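Local coordinates for protein 4-hydroxy-tetrahydrodipicolinate synthase (PDB 1O5K) that catalyses the condensation of pyruvate with (S)-aspartate-beta-semialdehyde to 4-hydroxy-tetrahydrodipicolinate, a step of lysine biosynthesis, and works as a homotetramer, at residues 201-206 with 215-220; 208-213 with 231-236. One frame throughout, in Å; residues are numbered along the deposited sequence.

Interaction 1 of 2, residues 201-206 with 215-220; sequences GNDDRT and DGVISV
Asp203 carries its carboxylate beside its own backbone N and anti to its carbonyl carbon (chi1 -72°), while Ser219 places OG anti to the backbone N; the two groups thus converge where strand 216-219 runs out. Ser219 OG donates to Asp203 OD1 at 2.5 Å, on the syn side but 23° out of the carboxylate plane. The other oxygen, Asp203 OD2, uses its syn lone pair to take Val220 N at 3.0 Å, a bent bond with an N-H...O angle of 140°. A forked carboxylate suits this spot because it can bind a hydroxyl and the backbone N-H of the next residue at once; Val221 N is a further donor to OD2, and Ser222 N bonds to Ser219 OG. At the start of helix 206-212, Thr206 OG1 turns back to Asp203 O (3.0 Å), which also accepts from Thr206 N on the same face of its plane. The methyl of Thr206 meets the valine, CG2 lying 3.7 Å from Val217 CB. A water donates to both Gly201 O and Ile218 O, joining the loop to the strand beside the predicted pyruvate site, to which Ile218 belongs. With several donors turned on one buried carboxylate, Asp203 is probably stabilised as the anion and ties the end of this TIM-barrel strand to the loop 201-206.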
ATOM      1  N   GLY A 201       2.895  18.191  10.095  1.00 23.05           N
ATOM      2  CA  GLY A 201       3.013  18.598   8.719  1.00 23.87           C
ATOM      3  C   GLY A 201       1.746  18.324   7.931  1.00 26.36           C
ATOM      4  O   GLY A 201       1.704  18.553   6.728  1.00 28.59           O
ATOM      5  N   ASN A 202       0.686  17.885   8.611  1.00 24.69           N
ATOM      6  CA  ASN A 202      -0.605  17.708   7.983  1.00 25.92           C
ATOM      7  C   ASN A 202      -1.680  18.375   8.803  1.00 25.08           C
ATOM      8  O   ASN A 202      -1.828  18.102   9.993  1.00 23.11           O
ATOM      9  CB  ASN A 202      -0.965  16.227   7.872  1.00 26.86           C
ATOM     10  CG  ASN A 202      -0.120  15.507   6.873  1.00 31.57           C
ATOM     11  OD1 ASN A 202      -0.174  15.794   5.665  1.00 29.93           O
ATOM     12  ND2 ASN A 202       0.631  14.560   7.338  1.00 29.41           N
ATOM     13  N   ASP A 203      -2.390  19.301   8.196  1.00 25.68           N
ATOM     14  CA  ASP A 203      -3.461  19.984   8.955  1.00 24.04           C
ATOM     15  C   ASP A 203      -4.449  19.003   9.599  1.00 24.44           C
ATOM     16  O   ASP A 203      -4.849  19.174  10.750  1.00 24.91           O
ATOM     17  CB  ASP A 203      -4.212  20.934   8.058  1.00 27.26           C
ATOM     18  CG  ASP A 203      -3.371  22.134   7.724  1.00 33.99           C
ATOM     19  OD1 ASP A 203      -2.919  22.810   8.654  1.00 34.85           O
ATOM     20  OD2 ASP A 203      -3.089  22.431   6.584  1.00 28.69           O
ATOM     21  N   ASP A 204      -4.846  17.982   8.833  1.00 25.80           N
ATOM     22  CA  ASP A 204      -5.812  17.019   9.343  1.00 23.73           C
ATOM     23  C   ASP A 204      -5.226  16.004  10.329  1.00 25.01           C
ATOM     24  O   ASP A 204      -5.932  15.116  10.777  1.00 26.46           O
ATOM     25  CB  ASP A 204      -6.569  16.316   8.181  1.00 26.73           C
ATOM     26  CG  ASP A 204      -5.706  15.351   7.379  1.00 35.54           C
ATOM     27  OD1 ASP A 204      -4.493  15.163   7.679  1.00 30.79           O
ATOM     28  OD2 ASP A 204      -6.192  14.733   6.392  1.00 32.71           O
ATOM     29  N   ARG A 205      -3.964  16.155  10.692  1.00 23.26           N
ATOM     30  CA  ARG A 205      -3.376  15.349  11.822  1.00 22.31           C
ATOM     31  C   ARG A 205      -3.043  16.209  13.056  1.00 23.18           C
ATOM     32  O   ARG A 205      -2.647  15.674  14.078  1.00 25.88           O
ATOM     33  CB  ARG A 205      -2.110  14.641  11.371  1.00 24.84           C
ATOM     34  CG  ARG A 205      -2.349  13.606  10.257  1.00 26.95           C
ATOM     35  CD  ARG A 205      -3.045  12.387  10.729  1.00 24.80           C
ATOM     36  NE  ARG A 205      -3.225  11.345   9.732  1.00 22.88           N
ATOM     37  CZ  ARG A 205      -4.198  11.307   8.829  1.00 25.52           C
ATOM     38  NH1 ARG A 205      -5.097  12.309   8.707  1.00 28.23           N
ATOM     39  NH2 ARG A 205      -4.284  10.242   8.048  1.00 26.96           N
ATOM     40  N   THR A 206      -3.232  17.529  12.974  1.00 23.42           N
ATOM     41  CA  THR A 206      -2.837  18.444  14.080  1.00 21.60           C
ATOM     42  C   THR A 206      -3.467  18.042  15.412  1.00 22.82           C
ATOM     43  O   THR A 206      -2.776  17.921  16.430  1.00 22.37           O
ATOM     44  CB  THR A 206      -3.217  19.869  13.758  1.00 25.45           C
ATOM     45  OG1 THR A 206      -2.623  20.249  12.515  1.00 26.12           O
ATOM     46  CG2 THR A 206      -2.660  20.815  14.849  1.00 25.43           C
ATOM     47  N   ASP A 215       3.558  19.877  19.441  1.00 22.40           N
ATOM     48  CA  ASP A 215       3.682  21.300  19.660  1.00 19.68           C
ATOM     49  C   ASP A 215       2.899  22.251  18.726  1.00 25.12           C
ATOM     50  O   ASP A 215       2.996  23.467  18.859  1.00 25.74           O
ATOM     51  CB  ASP A 215       5.162  21.671  19.686  1.00 20.93           C
ATOM     52  CG  ASP A 215       5.859  20.940  20.767  1.00 21.69           C
ATOM     53  OD1 ASP A 215       6.580  19.970  20.480  1.00 23.49           O
ATOM     54  OD2 ASP A 215       5.595  21.180  21.948  1.00 25.89           O
ATOM     55  N   GLY A 216       2.088  21.690  17.838  1.00 24.55           N
ATOM     56  CA  GLY A 216       1.347  22.483  16.909  1.00 21.83           C
ATOM     57  C   GLY A 216       1.440  21.975  15.496  1.00 23.18           C
ATOM     58  O   GLY A 216       1.500  20.770  15.243  1.00 23.67           O
ATOM     59  N   VAL A 217       1.448  22.910  14.562  1.00 22.48           N
ATOM     60  CA  VAL A 217       1.334  22.600  13.151  1.00 22.98           C
ATOM     61  C   VAL A 217       2.022  23.618  12.266  1.00 23.52           C
ATOM     62  O   VAL A 217       2.006  24.803  12.548  1.00 24.00           O
ATOM     63  CB  VAL A 217      -0.143  22.447  12.691  1.00 22.44           C
ATOM     64  CG1 VAL A 217      -0.955  23.718  13.028  1.00 24.97           C
ATOM     65  CG2 VAL A 217      -0.278  22.075  11.188  1.00 23.68           C
ATOM     66  N   ILE A 218       2.705  23.108  11.238  1.00 21.35           N
ATOM     67  CA  ILE A 218       3.187  23.937  10.154  1.00 23.79           C
ATOM     68  C   ILE A 218       2.165  23.688   9.023  1.00 23.85           C
ATOM     69  O   ILE A 218       2.104  22.602   8.427  1.00 25.20           O
ATOM     70  CB  ILE A 218       4.632  23.654   9.772  1.00 22.98           C
ATOM     71  CG1 ILE A 218       5.564  24.083  10.930  1.00 26.80           C
ATOM     72  CG2 ILE A 218       4.940  24.430   8.459  1.00 25.53           C
ATOM     73  CD1 ILE A 218       7.032  23.580  10.803  1.00 23.75           C
ATOM     74  N   SER A 219       1.304  24.701   8.853  1.00 25.07           N
ATOM     75  CA  SER A 219      -0.008  24.572   8.225  1.00 26.21           C
ATOM     76  C   SER A 219      -0.100  25.106   6.821  1.00 24.98           C
ATOM     77  O   SER A 219       0.447  26.126   6.492  1.00 27.25           O
ATOM     78  CB  SER A 219      -1.028  25.348   9.078  1.00 25.30           C
ATOM     79  OG  SER A 219      -2.345  25.248   8.565  1.00 25.73           O
ATOM     80  N   VAL A 220      -0.907  24.429   6.028  1.00 24.07           N
ATOM     81  CA  VAL A 220      -1.350  24.964   4.706  1.00 20.98           C
ATOM     82  C   VAL A 220      -2.688  25.727   4.878  1.00 22.77           C
ATOM     83  O   VAL A 220      -2.903  26.841   4.362  1.00 24.10           O
ATOM     84  CB  VAL A 220      -1.532  23.823   3.776  1.00 23.17           C
ATOM     85  CG1 VAL A 220      -2.228  24.250   2.472  1.00 27.68           C
ATOM     86  CG2 VAL A 220      -0.152  23.165   3.449  1.00 26.14           C
TER
HETATM   87  O   HOH W   1       0.847  21.271   6.292  1.00 30.07           O

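Interaction 2 of 2, residues 208-213 with 231-236; sequences YLLCAG and ELCAEY
Two outer helices of the TIM barrel, 206-212 and 226-237, pack side by side here, joined in the chain through strand 216-219, and Leu210 and Tyr236 carry most of the contact. The short segments run in nearly the same direction, 26° apart, with their axes 10.8 Å from each other, a spacing bridged by large side chains. Tyr236 spans much of it: with CG anti to the backbone N (chi1 -176°), the ring extends across to the last turn of helix 206-212. Leu210 CB sits over one face of the Tyr236 ring in a CH-pi contact, 3.7 Å from its centroid and 7° off the normal. The leucine and the tyrosine reach out from facing helices and overlap side by side, which brings Leu210 CD1 to Tyr236 CB at 3.9 Å. That same methyl reaches Leu232 CD2 at 3.8 Å and also touches Cys233, so a branched leucine can fill the space between ring and helix surface. Small Cys233 lets the methyl come close to its backbone, CA lying 4.0 Å from Leu210 CD1. Cys211 SG approaches the Tyr236 ring obliquely, a sulfur-aromatic contact. An alanine in place of Tyr236 would probably open a gap over Leu210 CB and leave Cys211 SG without its aromatic neighbour. The second subunit closes in here as well, its Leu241 packing on Tyr236 and its own Cys211 on Cys211, so the helix pair forms part of a subunit interface. Within the chain, the nearest ring atom to Cys211 SG is Tyr236 CE1, at 3.9 Å.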
ATOM      1  N   TYR A 208      -4.640  15.213  16.499  1.00 22.05           N
ATOM      2  CA  TYR A 208      -4.137  13.964  17.021  1.00 22.04           C
ATOM      3  C   TYR A 208      -2.654  14.085  17.419  1.00 20.08           C
ATOM      4  O   TYR A 208      -2.236  13.474  18.402  1.00 22.02           O
ATOM      5  CB  TYR A 208      -4.425  12.802  16.078  1.00 22.72           C
ATOM      6  CG  TYR A 208      -5.886  12.526  15.972  1.00 22.31           C
ATOM      7  CD1 TYR A 208      -6.592  11.973  17.030  1.00 23.72           C
ATOM      8  CD2 TYR A 208      -6.609  12.922  14.820  1.00 22.03           C
ATOM      9  CE1 TYR A 208      -7.955  11.797  16.966  1.00 26.23           C
ATOM     10  CE2 TYR A 208      -8.000  12.721  14.754  1.00 23.23           C
ATOM     11  CZ  TYR A 208      -8.655  12.180  15.806  1.00 25.84           C
ATOM     12  OH  TYR A 208     -10.029  11.987  15.757  1.00 28.10           O
ATOM     13  N   LEU A 209      -1.894  14.883  16.684  1.00 22.13           N
ATOM     14  CA  LEU A 209      -0.533  15.174  17.064  1.00 23.95           C
ATOM     15  C   LEU A 209      -0.447  15.961  18.351  1.00 23.66           C
ATOM     16  O   LEU A 209       0.418  15.658  19.170  1.00 22.45           O
ATOM     17  CB  LEU A 209       0.220  15.863  15.933  1.00 24.17           C
ATOM     18  CG  LEU A 209       1.662  16.150  16.272  1.00 24.05           C
ATOM     19  CD1 LEU A 209       2.474  15.743  15.012  1.00 31.93           C
ATOM     20  CD2 LEU A 209       1.780  17.607  16.658  1.00 27.04           C
ATOM     21  N   LEU A 210      -1.357  16.923  18.577  1.00 23.56           N
ATOM     22  CA  LEU A 210      -1.447  17.550  19.901  1.00 23.54           C
ATOM     23  C   LEU A 210      -1.716  16.515  21.004  1.00 23.01           C
ATOM     24  O   LEU A 210      -1.070  16.539  22.051  1.00 18.59           O
ATOM     25  CB  LEU A 210      -2.523  18.672  19.898  1.00 22.76           C
ATOM     26  CG  LEU A 210      -2.111  19.871  18.995  1.00 23.17           C
ATOM     27  CD1 LEU A 210      -3.288  20.734  18.759  1.00 25.12           C
ATOM     28  CD2 LEU A 210      -0.968  20.667  19.679  1.00 30.03           C
ATOM     29  N   CYS A 211      -2.681  15.612  20.778  1.00 20.97           N
ATOM     30  CA  CYS A 211      -3.064  14.570  21.737  1.00 20.18           C
ATOM     31  C   CYS A 211      -1.866  13.659  22.018  1.00 20.97           C
ATOM     32  O   CYS A 211      -1.710  13.191  23.171  1.00 20.38           O
ATOM     33  CB  CYS A 211      -4.250  13.735  21.223  1.00 21.44           C
ATOM     34  SG  CYS A 211      -5.818  14.636  21.227  1.00 22.98           S
ATOM     35  N   ALA A 212      -1.007  13.453  21.012  1.00 22.09           N
ATOM     36  CA  ALA A 212       0.219  12.642  21.177  1.00 22.32           C
ATOM     37  C   ALA A 212       1.277  13.336  22.040  1.00 23.62           C
ATOM     38  O   ALA A 212       2.248  12.712  22.484  1.00 25.27           O
ATOM     39  CB  ALA A 212       0.814  12.352  19.781  1.00 23.01           C
ATOM     40  N   GLY A 213       1.100  14.640  22.187  1.00 23.03           N
ATOM     41  CA  GLY A 213       1.937  15.515  22.986  1.00 23.18           C
ATOM     42  C   GLY A 213       2.869  16.437  22.226  1.00 23.90           C
ATOM     43  O   GLY A 213       3.863  16.917  22.793  1.00 22.17           O
ATOM     44  N   GLU A 231      -7.035  28.782  16.836  1.00 24.33           N
ATOM     45  CA  GLU A 231      -8.010  28.353  17.837  1.00 27.42           C
ATOM     46  C   GLU A 231      -7.933  26.853  18.125  1.00 22.51           C
ATOM     47  O   GLU A 231      -8.105  26.464  19.252  1.00 24.47           O
ATOM     48  CB  GLU A 231      -9.421  28.730  17.368  1.00 27.26           C
ATOM     49  CG  GLU A 231     -10.578  28.257  18.222  1.00 40.51           C
ATOM     50  CD  GLU A 231     -11.961  28.583  17.617  1.00 43.33           C
ATOM     51  OE1 GLU A 231     -12.948  28.627  18.409  1.00 56.99           O
ATOM     52  OE2 GLU A 231     -12.073  28.749  16.355  1.00 56.61           O
ATOM     53  N   LEU A 232      -7.725  26.042  17.108  1.00 23.37           N
ATOM     54  CA  LEU A 232      -7.605  24.609  17.302  1.00 23.31           C
ATOM     55  C   LEU A 232      -6.494  24.315  18.294  1.00 24.76           C
ATOM     56  O   LEU A 232      -6.693  23.549  19.231  1.00 25.01           O
ATOM     57  CB  LEU A 232      -7.394  23.900  15.961  1.00 22.73           C
ATOM     58  CG  LEU A 232      -7.370  22.363  15.893  1.00 26.06           C
ATOM     59  CD1 LEU A 232      -7.540  21.901  14.462  1.00 27.25           C
ATOM     60  CD2 LEU A 232      -6.079  21.787  16.469  1.00 29.10           C
ATOM     61  N   CYS A 233      -5.311  24.909  18.102  1.00 25.68           N
ATOM     62  CA  CYS A 233      -4.182  24.665  19.023  1.00 23.70           C
ATOM     63  C   CYS A 233      -4.421  25.309  20.376  1.00 24.19           C
ATOM     64  O   CYS A 233      -4.242  24.679  21.417  1.00 24.36           O
ATOM     65  CB  CYS A 233      -2.868  25.149  18.424  1.00 22.55           C
ATOM     66  SG  CYS A 233      -2.463  24.373  16.824  1.00 29.20           S
ATOM     67  N   ALA A 234      -4.866  26.557  20.367  1.00 23.15           N
ATOM     68  CA  ALA A 234      -5.062  27.313  21.588  1.00 25.56           C
ATOM     69  C   ALA A 234      -6.037  26.635  22.540  1.00 25.98           C
ATOM     70  O   ALA A 234      -5.784  26.558  23.777  1.00 23.32           O
ATOM     71  CB  ALA A 234      -5.528  28.734  21.260  1.00 27.01           C
ATOM     72  N   GLU A 235      -7.146  26.128  22.001  1.00 23.98           N
ATOM     73  CA  GLU A 235      -8.074  25.393  22.813  1.00 23.40           C
ATOM     74  C   GLU A 235      -7.435  24.141  23.425  1.00 23.11           C
ATOM     75  O   GLU A 235      -7.688  23.813  24.596  1.00 22.66           O
ATOM     76  CB  GLU A 235      -9.332  25.031  22.012  1.00 25.66           C
ATOM     77  CG  GLU A 235     -10.231  26.193  21.689  1.00 27.21           C
ATOM     78  CD  GLU A 235     -11.007  26.721  22.882  1.00 36.27           C
ATOM     79  OE1 GLU A 235     -10.807  26.249  24.024  1.00 35.07           O
ATOM     80  OE2 GLU A 235     -11.814  27.636  22.691  1.00 38.80           O
ATOM     81  N   TYR A 236      -6.582  23.460  22.661  1.00 24.83           N
ATOM     82  CA  TYR A 236      -5.942  22.258  23.163  1.00 23.78           C
ATOM     83  C   TYR A 236      -5.013  22.637  24.314  1.00 25.80           C
ATOM     84  O   TYR A 236      -5.075  22.053  25.394  1.00 24.82           O
ATOM     85  CB  TYR A 236      -5.148  21.508  22.068  1.00 23.96           C
ATOM     86  CG  TYR A 236      -4.585  20.226  22.588  1.00 25.30           C
ATOM     87  CD1 TYR A 236      -5.323  19.056  22.545  1.00 24.02           C
ATOM     88  CD2 TYR A 236      -3.394  20.208  23.296  1.00 21.98           C
ATOM     89  CE1 TYR A 236      -4.822  17.882  23.070  1.00 25.15           C
ATOM     90  CE2 TYR A 236      -2.912  19.047  23.853  1.00 26.47           C
ATOM     91  CZ  TYR A 236      -3.629  17.896  23.753  1.00 26.87           C
ATOM     92  OH  TYR A 236      -3.159  16.765  24.360  1.00 25.78           O
TER

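How the interactions relate
Interaction 1 lies in the interior, its centre about 8 Å from the centre of the chain, whereas interaction 2, also largely buried, lies about 17 Å out, in the helical layer. Both reach the second subunit, interaction 1 through Arg205 and interaction 2 through its helices. Their segments alternate along the chain, and helix 206-212 takes part in both. Polar bonds and a water dominate the inner contact near the predicted pyruvate site; the outer one relies on apolar and aromatic packing. The two meet directly, Thr206 CG2 lying 3.9 Å from Leu232 CD2 and Gly216 N lying 3.7 Å from Leu210 CD2, so the helix packing rests on the strand and loop of interaction 1.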